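Local coordinates for ESX-1 secretion-associated protein EspB (Mycobacterium marinum, PDB 7P0Z) that is secreted by the ESX-1 (type VII) system of mycobacteria and assembles into a seven-subunit, channel-like ring that probably serves protein transport, at residues Glu22-Met27 with Ser75-Ala80; Gly145-Ser150 with Trp220-His225; Gly157-Asn162 with Ser206-Ala211. All coordinates share one frame; numbering follows the deposited sequence.

Contact 1. Residues Glu22-Met27 with Ser75-Ala80; sequences EVEAPM and SLRNAA
Glu24 holds CG between its backbone N and carbonyl carbon (chi1 79°), and the rest of its chain runs out extended to meet Arg77. Arg77 has CG beside its own backbone N, anti to the carbonyl carbon. From there to NE it is fully stretched, which carries the guanidinium from helix 42-81 across to the end of helix 13-23. Arg77 NH2 donates to Glu24 OE2 at 2.8 Å, a salt bridge with an N-H...O angle of 161°. The carboxylate oxygen lies close to the guanidinium plane, at its edge. Seen from the acid, however, the donor stands well above the carboxylate plane, and the two flat groups are turned 47° apart. Only Arg77 NH2 bonds to Glu24, and the tilt of the planes keeps this from being a flat two-pronged pair. Arg77 NH2 also makes a salt bridge to Asp21 OD1, its stronger partner. Beside the charges, Val23 and Leu76 reach toward each other tip to tip, with Val23 CG1 and Leu76 CD1 4.2 Å apart. Ala20 and Cys186 also pack on Leu76, and Leu72 and Phe172 on Val23. Glu24 is the first residue to leave helical geometry after helix 13-23, so the contact ties the end of that helix to its partner within the PE domain. Two acids on one guanidinium nitrogen probably offset its positive charge and limit its rotation, next to a small apolar contact.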
ATOM      1  N   GLU A  22       2.398 -45.386   5.807  1.00 41.12           N
ATOM      2  CA  GLU A  22       3.241 -44.424   5.123  1.00 41.12           C
ATOM      3  C   GLU A  22       3.153 -43.036   5.740  1.00 41.12           C
ATOM      4  O   GLU A  22       4.130 -42.286   5.713  1.00 41.12           O
ATOM      5  CB  GLU A  22       2.870 -44.364   3.648  1.00 41.12           C
ATOM      6  CG  GLU A  22       3.745 -43.439   2.857  1.00 41.12           C
ATOM      7  CD  GLU A  22       3.412 -43.383   1.392  1.00 41.12           C
ATOM      8  OE1 GLU A  22       2.520 -44.125   0.947  1.00 41.12           O
ATOM      9  OE2 GLU A  22       4.022 -42.563   0.686  1.00 41.12           O
ATOM     10  N   VAL A  23       2.007 -42.671   6.297  1.00 41.02           N
ATOM     11  CA  VAL A  23       1.851 -41.288   6.697  1.00 41.02           C
ATOM     12  C   VAL A  23       2.540 -41.017   8.024  1.00 41.02           C
ATOM     13  O   VAL A  23       2.945 -39.887   8.292  1.00 41.02           O
ATOM     14  CB  VAL A  23       0.364 -40.908   6.746  1.00 41.02           C
ATOM     15  CG1 VAL A  23      -0.308 -41.496   7.955  1.00 41.02           C
ATOM     16  CG2 VAL A  23       0.202 -39.409   6.706  1.00 41.02           C
ATOM     17  N   GLU A  24       2.694 -42.025   8.871  1.00 41.01           N
ATOM     18  CA  GLU A  24       3.333 -41.837  10.156  1.00 41.01           C
ATOM     19  C   GLU A  24       4.755 -42.362  10.177  1.00 41.01           C
ATOM     20  O   GLU A  24       5.341 -42.473  11.249  1.00 41.01           O
ATOM     21  CB  GLU A  24       2.521 -42.505  11.259  1.00 41.01           C
ATOM     22  CG  GLU A  24       2.728 -43.994  11.325  1.00 41.01           C
ATOM     23  CD  GLU A  24       2.054 -44.622  12.503  1.00 41.01           C
ATOM     24  OE1 GLU A  24       1.655 -43.891  13.425  1.00 41.01           O
ATOM     25  OE2 GLU A  24       1.940 -45.860  12.528  1.00 41.01           O
ATOM     26  N   ALA A  25       5.320 -42.695   9.032  1.00 40.56           N
ATOM     27  CA  ALA A  25       6.723 -43.043   9.006  1.00 40.56           C
ATOM     28  C   ALA A  25       7.544 -41.817   9.384  1.00 40.56           C
ATOM     29  O   ALA A  25       7.119 -40.691   9.148  1.00 40.56           O
ATOM     30  CB  ALA A  25       7.124 -43.538   7.625  1.00 40.56           C
ATOM     31  N   PRO A  26       8.704 -42.000  10.001  1.00 39.62           N
ATOM     32  CA  PRO A  26       9.509 -40.839  10.386  1.00 39.62           C
ATOM     33  C   PRO A  26       9.879 -39.993   9.187  1.00 39.62           C
ATOM     34  O   PRO A  26      10.180 -40.503   8.115  1.00 39.62           O
ATOM     35  CB  PRO A  26      10.745 -41.468  11.027  1.00 39.62           C
ATOM     36  CG  PRO A  26      10.785 -42.821  10.506  1.00 39.62           C
ATOM     37  CD  PRO A  26       9.386 -43.256  10.323  1.00 39.62           C
ATOM     38  N   MET A  27       9.839 -38.692   9.372  1.00 40.32           N
ATOM     39  CA  MET A  27      10.340 -37.783   8.365  1.00 40.32           C
ATOM     40  C   MET A  27      11.814 -37.531   8.625  1.00 40.32           C
ATOM     41  O   MET A  27      12.441 -38.181   9.459  1.00 40.32           O
ATOM     42  CB  MET A  27       9.518 -36.506   8.347  1.00 40.32           C
ATOM     43  CG  MET A  27       8.056 -36.771   8.176  1.00 40.32           C
ATOM     44  SD  MET A  27       7.048 -35.301   8.157  1.00 40.32           S
ATOM     45  CE  MET A  27       7.190 -34.834   6.451  1.00 40.32           C
ATOM     46  N   SER A  75      -6.604 -42.711  12.908  1.00 40.25           N
ATOM     47  CA  SER A  75      -7.915 -42.499  12.318  1.00 40.25           C
ATOM     48  C   SER A  75      -8.067 -43.263  11.014  1.00 40.25           C
ATOM     49  O   SER A  75      -9.146 -43.775  10.712  1.00 40.25           O
ATOM     50  CB  SER A  75      -8.175 -41.016  12.100  1.00 40.25           C
ATOM     51  OG  SER A  75      -8.342 -40.355  13.328  1.00 40.25           O
ATOM     52  N   LEU A  76      -7.006 -43.341  10.222  1.00 40.57           N
ATOM     53  CA  LEU A  76      -7.087 -44.108   8.990  1.00 40.57           C
ATOM     54  C   LEU A  76      -7.300 -45.584   9.269  1.00 40.57           C
ATOM     55  O   LEU A  76      -8.046 -46.251   8.558  1.00 40.57           O
ATOM     56  CB  LEU A  76      -5.837 -43.912   8.152  1.00 40.57           C
ATOM     57  CG  LEU A  76      -5.680 -42.553   7.498  1.00 40.57           C
ATOM     58  CD1 LEU A  76      -4.265 -42.397   7.011  1.00 40.57           C
ATOM     59  CD2 LEU A  76      -6.645 -42.407   6.372  1.00 40.57           C
ATOM     60  N   ARG A  77      -6.632 -46.118  10.280  1.00 40.80           N
ATOM     61  CA  ARG A  77      -6.834 -47.521  10.606  1.00 40.80           C
ATOM     62  C   ARG A  77      -8.251 -47.782  11.078  1.00 40.80           C
ATOM     63  O   ARG A  77      -8.844 -48.809  10.740  1.00 40.80           O
ATOM     64  CB  ARG A  77      -5.824 -47.967  11.642  1.00 40.80           C
ATOM     65  CG  ARG A  77      -4.464 -47.963  11.086  1.00 40.80           C
ATOM     66  CD  ARG A  77      -3.497 -48.582  11.993  1.00 40.80           C
ATOM     67  NE  ARG A  77      -2.162 -48.419  11.463  1.00 40.80           N
ATOM     68  CZ  ARG A  77      -1.321 -47.489  11.881  1.00 40.80           C
ATOM     69  NH1 ARG A  77      -1.687 -46.662  12.839  1.00 40.80           N
ATOM     70  NH2 ARG A  77      -0.118 -47.392  11.347  1.00 40.80           N
ATOM     71  N   ASN A  78      -8.821 -46.864  11.842  1.00 41.07           N
ATOM     72  CA  ASN A  78     -10.211 -47.031  12.233  1.00 41.07           C
ATOM     73  C   ASN A  78     -11.129 -46.991  11.020  1.00 41.07           C
ATOM     74  O   ASN A  78     -12.036 -47.823  10.874  1.00 41.07           O
ATOM     75  CB  ASN A  78     -10.597 -45.965  13.248  1.00 41.07           C
ATOM     76  CG  ASN A  78      -9.847 -46.108  14.544  1.00 41.07           C
ATOM     77  OD1 ASN A  78      -9.156 -47.092  14.773  1.00 41.07           O
ATOM     78  ND2 ASN A  78      -9.978 -45.122  15.404  1.00 41.07           N
ATOM     79  N   ALA A  79     -10.897 -46.036  10.132  1.00 41.52           N
ATOM     80  CA  ALA A  79     -11.703 -45.943   8.929  1.00 41.52           C
ATOM     81  C   ALA A  79     -11.599 -47.212   8.100  1.00 41.52           C
ATOM     82  O   ALA A  79     -12.564 -47.626   7.460  1.00 41.52           O
ATOM     83  CB  ALA A  79     -11.274 -44.732   8.115  1.00 41.52           C
ATOM     84  N   ALA A  80     -10.427 -47.826   8.079  1.00 43.03           N
ATOM     85  CA  ALA A  80     -10.279 -49.091   7.386  1.00 43.03           C
ATOM     86  C   ALA A  80     -11.072 -50.188   8.072  1.00 43.03           C
ATOM     87  O   ALA A  80     -11.720 -50.999   7.411  1.00 43.03           O
ATOM     88  CB  ALA A  80      -8.809 -49.467   7.302  1.00 43.03           C
TER

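Contact 2. Residues Gly145-Ser150 with Trp220-His225; sequences GDQGTS and WARRGH
Gln147 meets Arg222 where a type I' beta turn, Asp146 to Thr149, leads into helix 149-166 of the PPE domain. The partner segment lies at the C-terminal end of the long helix 181-224. Arg222 can be followed outward. Its CB points toward the turn, and CG stands anti to the backbone N (chi1 -165°). The chain then runs straight to NE. Arg222 CD passes Gln147 OE1 at 3.4 Å, and Arg222 NE lies 3.9 Å from Gln147 OE1. Arg222 CZ is 3.8 Å from Gln147 OE1. At the tip, Arg222 NH1 comes to 3.2 Å from Gln147 OE1. Gln147 bends at chi2 (-62°), and the two side chains cross at about a right angle, with amide and guanidinium planes 62° apart. The clearer bond of Gln147 OE1 is from Gln218 NE2 on the same long helix, while Arg222 NH2 has a long, weak ion pair with Glu143. Nearby, Arg223 makes a salt bridge to Glu259 of a neighbouring subunit. Asp146 braces the turn. Its OD1 accepts from Gly148 N at 3.0 Å, an Asx turn, and its OD2 takes both Ser150 N and, through the syn lone pair, Ser150 OG at 3.0 Å.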
ATOM      1  N   GLY A 145      36.101 -14.969  17.599  1.00 45.23           N
ATOM      2  CA  GLY A 145      35.091 -15.886  17.149  1.00 45.23           C
ATOM      3  C   GLY A 145      35.566 -16.701  15.969  1.00 45.23           C
ATOM      4  O   GLY A 145      36.732 -16.677  15.585  1.00 45.23           O
ATOM      5  N   ASP A 146      34.636 -17.440  15.385  1.00 44.03           N
ATOM      6  CA  ASP A 146      34.980 -18.286  14.260  1.00 44.03           C
ATOM      7  C   ASP A 146      34.666 -17.639  12.934  1.00 44.03           C
ATOM      8  O   ASP A 146      34.819 -18.285  11.899  1.00 44.03           O
ATOM      9  CB  ASP A 146      34.275 -19.629  14.362  1.00 44.03           C
ATOM     10  CG  ASP A 146      32.764 -19.524  14.270  1.00 44.03           C
ATOM     11  OD1 ASP A 146      32.213 -18.422  14.114  1.00 44.03           O
ATOM     12  OD2 ASP A 146      32.118 -20.573  14.392  1.00 44.03           O
ATOM     13  N   GLN A 147      34.224 -16.392  12.953  1.00 43.95           N
ATOM     14  CA  GLN A 147      34.008 -15.590  11.766  1.00 43.95           C
ATOM     15  C   GLN A 147      32.889 -16.130  10.906  1.00 43.95           C
ATOM     16  O   GLN A 147      32.753 -15.742   9.753  1.00 43.95           O
ATOM     17  CB  GLN A 147      35.293 -15.466  10.957  1.00 43.95           C
ATOM     18  CG  GLN A 147      36.372 -14.826  11.754  1.00 43.95           C
ATOM     19  CD  GLN A 147      36.017 -13.437  12.147  1.00 43.95           C
ATOM     20  OE1 GLN A 147      35.649 -12.625  11.310  1.00 43.95           O
ATOM     21  NE2 GLN A 147      36.057 -13.165  13.437  1.00 43.95           N
ATOM     22  N   GLY A 148      32.082 -17.027  11.449  1.00 42.66           N
ATOM     23  CA  GLY A 148      30.869 -17.445  10.801  1.00 42.66           C
ATOM     24  C   GLY A 148      30.840 -18.836  10.231  1.00 42.66           C
ATOM     25  O   GLY A 148      29.882 -19.163   9.533  1.00 42.66           O
ATOM     26  N   THR A 149      31.832 -19.675  10.493  1.00 41.79           N
ATOM     27  CA  THR A 149      31.784 -20.998   9.890  1.00 41.79           C
ATOM     28  C   THR A 149      30.670 -21.837  10.496  1.00 41.79           C
ATOM     29  O   THR A 149      30.008 -22.601   9.787  1.00 41.79           O
ATOM     30  CB  THR A 149      33.120 -21.710  10.031  1.00 41.79           C
ATOM     31  OG1 THR A 149      33.458 -21.839  11.409  1.00 41.79           O
ATOM     32  CG2 THR A 149      34.156 -20.914   9.342  1.00 41.79           C
ATOM     33  N   SER A 150      30.448 -21.717  11.798  1.00 41.69           N
ATOM     34  CA  SER A 150      29.375 -22.493  12.390  1.00 41.69           C
ATOM     35  C   SER A 150      28.018 -21.976  11.944  1.00 41.69           C
ATOM     36  O   SER A 150      27.066 -22.749  11.854  1.00 41.69           O
ATOM     37  CB  SER A 150      29.479 -22.494  13.904  1.00 41.69           C
ATOM     38  OG  SER A 150      29.147 -21.236  14.414  1.00 41.69           O
ATOM     39  N   TRP A 220      31.125  -8.552   5.781  1.00 44.22           N
ATOM     40  CA  TRP A 220      31.001  -7.154   5.407  1.00 44.22           C
ATOM     41  C   TRP A 220      31.625  -6.252   6.455  1.00 44.22           C
ATOM     42  O   TRP A 220      32.323  -5.284   6.133  1.00 44.22           O
ATOM     43  CB  TRP A 220      29.532  -6.823   5.223  1.00 44.22           C
ATOM     44  CG  TRP A 220      29.271  -5.422   5.045  1.00 44.22           C
ATOM     45  CD1 TRP A 220      29.210  -4.757   3.881  1.00 44.22           C
ATOM     46  CD2 TRP A 220      29.014  -4.474   6.068  1.00 44.22           C
ATOM     47  NE1 TRP A 220      28.934  -3.446   4.102  1.00 44.22           N
ATOM     48  CE2 TRP A 220      28.812  -3.244   5.445  1.00 44.22           C
ATOM     49  CE3 TRP A 220      28.942  -4.546   7.456  1.00 44.22           C
ATOM     50  CZ2 TRP A 220      28.540  -2.099   6.150  1.00 44.22           C
ATOM     51  CZ3 TRP A 220      28.681  -3.415   8.150  1.00 44.22           C
ATOM     52  CH2 TRP A 220      28.493  -2.201   7.501  1.00 44.22           C
ATOM     53  N   ALA A 221      31.389  -6.562   7.716  1.00 45.14           N
ATOM     54  CA  ALA A 221      31.953  -5.768   8.783  1.00 45.14           C
ATOM     55  C   ALA A 221      33.454  -5.938   8.847  1.00 45.14           C
ATOM     56  O   ALA A 221      34.175  -5.008   9.203  1.00 45.14           O
ATOM     57  CB  ALA A 221      31.324  -6.163  10.108  1.00 45.14           C
ATOM     58  N   ARG A 222      33.943  -7.122   8.536  1.00 45.92           N
ATOM     59  CA  ARG A 222      35.365  -7.337   8.681  1.00 45.92           C
ATOM     60  C   ARG A 222      36.140  -6.611   7.600  1.00 45.92           C
ATOM     61  O   ARG A 222      37.244  -6.127   7.846  1.00 45.92           O
ATOM     62  CB  ARG A 222      35.672  -8.810   8.647  1.00 45.92           C
ATOM     63  CG  ARG A 222      37.007  -9.062   9.135  1.00 45.92           C
ATOM     64  CD  ARG A 222      37.287 -10.507   9.165  1.00 45.92           C
ATOM     65  NE  ARG A 222      38.647 -10.736   9.602  1.00 45.92           N
ATOM     66  CZ  ARG A 222      38.966 -10.737  10.875  1.00 45.92           C
ATOM     67  NH1 ARG A 222      38.022 -10.491  11.753  1.00 45.92           N
ATOM     68  NH2 ARG A 222      40.209 -10.949  11.263  1.00 45.92           N
ATOM     69  N   ARG A 223      35.596  -6.522   6.404  1.00 46.63           N
ATOM     70  CA  ARG A 223      36.324  -5.747   5.419  1.00 46.63           C
ATOM     71  C   ARG A 223      35.932  -4.283   5.431  1.00 46.63           C
ATOM     72  O   ARG A 223      36.477  -3.506   4.651  1.00 46.63           O
ATOM     73  CB  ARG A 223      36.123  -6.274   4.007  1.00 46.63           C
ATOM     74  CG  ARG A 223      34.775  -6.009   3.507  1.00 46.63           C
ATOM     75  CD  ARG A 223      34.603  -6.438   2.101  1.00 46.63           C
ATOM     76  NE  ARG A 223      33.200  -6.288   1.734  1.00 46.63           N
ATOM     77  CZ  ARG A 223      32.300  -7.259   1.822  1.00 46.63           C
ATOM     78  NH1 ARG A 223      32.657  -8.458   2.239  1.00 46.63           N
ATOM     79  NH2 ARG A 223      31.045  -7.029   1.483  1.00 46.63           N
ATOM     80  N   GLY A 224      34.983  -3.882   6.250  1.00 47.38           N
ATOM     81  CA  GLY A 224      34.695  -2.474   6.331  1.00 47.38           C
ATOM     82  C   GLY A 224      35.280  -1.772   7.522  1.00 47.38           C
ATOM     83  O   GLY A 224      35.073  -0.571   7.680  1.00 47.38           O
ATOM     84  N   HIS A 225      35.999  -2.478   8.365  1.00 49.29           N
ATOM     85  CA  HIS A 225      36.432  -1.981   9.637  1.00 49.29           C
ATOM     86  C   HIS A 225      37.940  -2.069   9.740  1.00 49.29           C
ATOM     87  O   HIS A 225      38.530  -3.056   9.298  1.00 49.29           O
ATOM     88  CB  HIS A 225      35.810  -2.798  10.743  1.00 49.29           C
ATOM     89  CG  HIS A 225      35.927  -2.203  12.103  1.00 49.29           C
ATOM     90  ND1 HIS A 225      36.876  -2.620  13.009  1.00 49.29           N
ATOM     91  CD2 HIS A 225      35.167  -1.294  12.750  1.00 49.29           C
ATOM     92  CE1 HIS A 225      36.721  -1.962  14.141  1.00 49.29           C
ATOM     93  NE2 HIS A 225      35.687  -1.154  14.012  1.00 49.29           N
TER

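Contact 3. Residues Gly157-Asn162 with Ser206-Ala211; sequences GWNNFN and SLAKQA
Trp158 and Leu207 form the tight part of an antiparallel helix pair in the PPE domain, between helix 149-166 and helix 181-224. The local axes come within 8.3 Å, and their N-to-C directions differ by 157°. Leu207 CG lies anti to its backbone N (chi1 -162°). This carries the branch toward the indole, and the second torsion lays CD2 over one face. Leu207 CD2 sits 3.4 Å from the centroid of the Trp158 five-membered ring and only 13° off the ring normal, a CH-pi contact. Its nearest ring atoms are Trp158 CE2 and Trp158 CD2, on the bond shared by the two rings. Around this pair, Phe154 meets the indole at an angle, Pro30 and Pro31 touch it, and Arg59 of helix 42-81 also packs on it. Ser54 of that helix reaches Leu207. The backbones come nearest beside the ring, where Trp158 CA and Ala208 CA are 5.4 Å apart. The small methyl of Ala208 permits this approach, and Trp158 CB rests 3.9 Å from Ala208 CB. The solvent side is marked by exposed Lys209, which leads its extended chain away from helix 149-166 and makes no contact across the segments. Asn159 forms a lighter, polar edge at the subunit interface, where it also packs on Asn46 of a neighbouring subunit. No hydrogen bond joins the two segments. The amide end of Asn159 simply lies against a methyl, with Asn159 ND2 3.6 Å from Ala208 CB.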
ATOM      1  N   GLY A 157      22.673 -27.174   7.209  1.00 38.73           N
ATOM      2  CA  GLY A 157      21.806 -28.170   7.795  1.00 38.73           C
ATOM      3  C   GLY A 157      20.342 -27.805   7.663  1.00 38.73           C
ATOM      4  O   GLY A 157      19.512 -28.640   7.303  1.00 38.73           O
ATOM      5  N   TRP A 158      20.012 -26.549   7.910  1.00 38.76           N
ATOM      6  CA  TRP A 158      18.608 -26.193   7.850  1.00 38.76           C
ATOM      7  C   TRP A 158      18.087 -26.097   6.420  1.00 38.76           C
ATOM      8  O   TRP A 158      16.917 -26.388   6.185  1.00 38.76           O
ATOM      9  CB  TRP A 158      18.361 -24.909   8.632  1.00 38.76           C
ATOM     10  CG  TRP A 158      18.289 -25.206  10.078  1.00 38.76           C
ATOM     11  CD1 TRP A 158      19.238 -24.956  11.004  1.00 38.76           C
ATOM     12  CD2 TRP A 158      17.231 -25.868  10.758  1.00 38.76           C
ATOM     13  NE1 TRP A 158      18.841 -25.402  12.225  1.00 38.76           N
ATOM     14  CE2 TRP A 158      17.605 -25.965  12.104  1.00 38.76           C
ATOM     15  CE3 TRP A 158      15.999 -26.381  10.362  1.00 38.76           C
ATOM     16  CZ2 TRP A 158      16.797 -26.553  13.054  1.00 38.76           C
ATOM     17  CZ3 TRP A 158      15.200 -26.959  11.301  1.00 38.76           C
ATOM     18  CH2 TRP A 158      15.598 -27.041  12.638  1.00 38.76           C
ATOM     19  N   ASN A 159      18.919 -25.725   5.452  1.00 38.92           N
ATOM     20  CA  ASN A 159      18.494 -25.805   4.061  1.00 38.92           C
ATOM     21  C   ASN A 159      18.265 -27.241   3.626  1.00 38.92           C
ATOM     22  O   ASN A 159      17.306 -27.533   2.901  1.00 38.92           O
ATOM     23  CB  ASN A 159      19.512 -25.141   3.154  1.00 38.92           C
ATOM     24  CG  ASN A 159      19.091 -23.789   2.726  1.00 38.92           C
ATOM     25  OD1 ASN A 159      17.949 -23.586   2.344  1.00 38.92           O
ATOM     26  ND2 ASN A 159      20.005 -22.844   2.770  1.00 38.92           N
ATOM     27  N   ASN A 160      19.138 -28.149   4.044  1.00 38.81           N
ATOM     28  CA  ASN A 160      18.905 -29.548   3.739  1.00 38.81           C
ATOM     29  C   ASN A 160      17.589 -30.006   4.327  1.00 38.81           C
ATOM     30  O   ASN A 160      16.837 -30.732   3.679  1.00 38.81           O
ATOM     31  CB  ASN A 160      20.038 -30.412   4.261  1.00 38.81           C
ATOM     32  CG  ASN A 160      21.294 -30.222   3.498  1.00 38.81           C
ATOM     33  OD1 ASN A 160      21.280 -29.800   2.354  1.00 38.81           O
ATOM     34  ND2 ASN A 160      22.407 -30.529   4.129  1.00 38.81           N
ATOM     35  N   PHE A 161      17.296 -29.590   5.553  1.00 38.09           N
ATOM     36  CA  PHE A 161      16.038 -29.981   6.163  1.00 38.09           C
ATOM     37  C   PHE A 161      14.843 -29.416   5.406  1.00 38.09           C
ATOM     38  O   PHE A 161      13.845 -30.111   5.212  1.00 38.09           O
ATOM     39  CB  PHE A 161      15.995 -29.551   7.622  1.00 38.09           C
ATOM     40  CG  PHE A 161      14.891 -30.186   8.376  1.00 38.09           C
ATOM     41  CD1 PHE A 161      14.885 -31.546   8.583  1.00 38.09           C
ATOM     42  CD2 PHE A 161      13.811 -29.444   8.798  1.00 38.09           C
ATOM     43  CE1 PHE A 161      13.854 -32.139   9.239  1.00 38.09           C
ATOM     44  CE2 PHE A 161      12.778 -30.040   9.459  1.00 38.09           C
ATOM     45  CZ  PHE A 161      12.800 -31.388   9.680  1.00 38.09           C
ATOM     46  N   ASN A 162      14.907 -28.147   5.023  1.00 38.73           N
ATOM     47  CA  ASN A 162      13.920 -27.550   4.128  1.00 38.73           C
ATOM     48  C   ASN A 162      13.624 -28.447   2.932  1.00 38.73           C
ATOM     49  O   ASN A 162      12.473 -28.811   2.664  1.00 38.73           O
ATOM     50  CB  ASN A 162      14.447 -26.202   3.658  1.00 38.73           C
ATOM     51  CG  ASN A 162      13.549 -25.532   2.669  1.00 38.73           C
ATOM     52  OD1 ASN A 162      12.373 -25.821   2.574  1.00 38.73           O
ATOM     53  ND2 ASN A 162      14.132 -24.693   1.849  1.00 38.73           N
ATOM     54  N   SER A 206      13.735 -19.935   6.185  1.00 39.07           N
ATOM     55  CA  SER A 206      13.989 -18.610   6.716  1.00 39.07           C
ATOM     56  C   SER A 206      15.044 -18.654   7.809  1.00 39.07           C
ATOM     57  O   SER A 206      15.832 -17.716   7.964  1.00 39.07           O
ATOM     58  CB  SER A 206      12.694 -18.005   7.225  1.00 39.07           C
ATOM     59  OG  SER A 206      12.468 -18.365   8.562  1.00 39.07           O
ATOM     60  N   LEU A 207      15.083 -19.743   8.556  1.00 39.37           N
ATOM     61  CA  LEU A 207      16.121 -19.929   9.550  1.00 39.37           C
ATOM     62  C   LEU A 207      17.498 -19.965   8.899  1.00 39.37           C
ATOM     63  O   LEU A 207      18.429 -19.264   9.318  1.00 39.37           O
ATOM     64  CB  LEU A 207      15.840 -21.223  10.288  1.00 39.37           C
ATOM     65  CG  LEU A 207      16.483 -21.479  11.622  1.00 39.37           C
ATOM     66  CD1 LEU A 207      15.924 -20.474  12.603  1.00 39.37           C
ATOM     67  CD2 LEU A 207      16.160 -22.875  12.047  1.00 39.37           C
ATOM     68  N   ALA A 208      17.638 -20.778   7.858  1.00 39.04           N
ATOM     69  CA  ALA A 208      18.918 -20.854   7.165  1.00 39.04           C
ATOM     70  C   ALA A 208      19.266 -19.523   6.526  1.00 39.04           C
ATOM     71  O   ALA A 208      20.432 -19.122   6.488  1.00 39.04           O
ATOM     72  CB  ALA A 208      18.890 -21.959   6.118  1.00 39.04           C
ATOM     73  N   LYS A 209      18.262 -18.829   6.021  1.00 39.23           N
ATOM     74  CA  LYS A 209      18.485 -17.536   5.411  1.00 39.23           C
ATOM     75  C   LYS A 209      19.051 -16.546   6.415  1.00 39.23           C
ATOM     76  O   LYS A 209      19.980 -15.799   6.105  1.00 39.23           O
ATOM     77  CB  LYS A 209      17.181 -17.033   4.819  1.00 39.23           C
ATOM     78  CG  LYS A 209      17.319 -15.758   4.112  1.00 39.23           C
ATOM     79  CD  LYS A 209      16.011 -15.248   3.622  1.00 39.23           C
ATOM     80  CE  LYS A 209      16.192 -13.874   3.030  1.00 39.23           C
ATOM     81  NZ  LYS A 209      14.917 -13.261   2.594  1.00 39.23           N
ATOM     82  N   GLN A 210      18.513 -16.535   7.630  1.00 39.80           N
ATOM     83  CA  GLN A 210      19.049 -15.659   8.657  1.00 39.80           C
ATOM     84  C   GLN A 210      20.478 -16.026   9.018  1.00 39.80           C
ATOM     85  O   GLN A 210      21.316 -15.147   9.240  1.00 39.80           O
ATOM     86  CB  GLN A 210      18.177 -15.703   9.898  1.00 39.80           C
ATOM     87  CG  GLN A 210      16.885 -14.990   9.775  1.00 39.80           C
ATOM     88  CD  GLN A 210      16.142 -15.020  11.069  1.00 39.80           C
ATOM     89  OE1 GLN A 210      16.295 -15.944  11.844  1.00 39.80           O
ATOM     90  NE2 GLN A 210      15.357 -13.998  11.331  1.00 39.80           N
ATOM     91  N   ALA A 211      20.773 -17.314   9.118  1.00 40.00           N
ATOM     92  CA  ALA A 211      22.146 -17.690   9.428  1.00 40.00           C
ATOM     93  C   ALA A 211      23.114 -17.232   8.337  1.00 40.00           C
ATOM     94  O   ALA A 211      24.201 -16.718   8.629  1.00 40.00           O
ATOM     95  CB  ALA A 211      22.241 -19.194   9.634  1.00 40.00           C
TER

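The three contacts are spread along an elongated, mainly helical chain. Contact 1 comes first in sequence and joins helices 13-23 and 42-81 in the PE domain. Contacts 2 and 3 belong to the PPE domain, and both use helices 149-166 and 181-224. Contact 3 falls within the span of chain bracketed by contact 2, as in a helical hairpin. Its centre is about 19 Å from that of contact 2 and 29 Å from that of contact 1. Contacts 1 and 2 lie on opposite sides of the chain's centre, 48 Å apart between centres. The contacts thus pin helices together along the rod, and contacts 2 and 3 have residues at the interface with the next subunit of the seven-chain assembly.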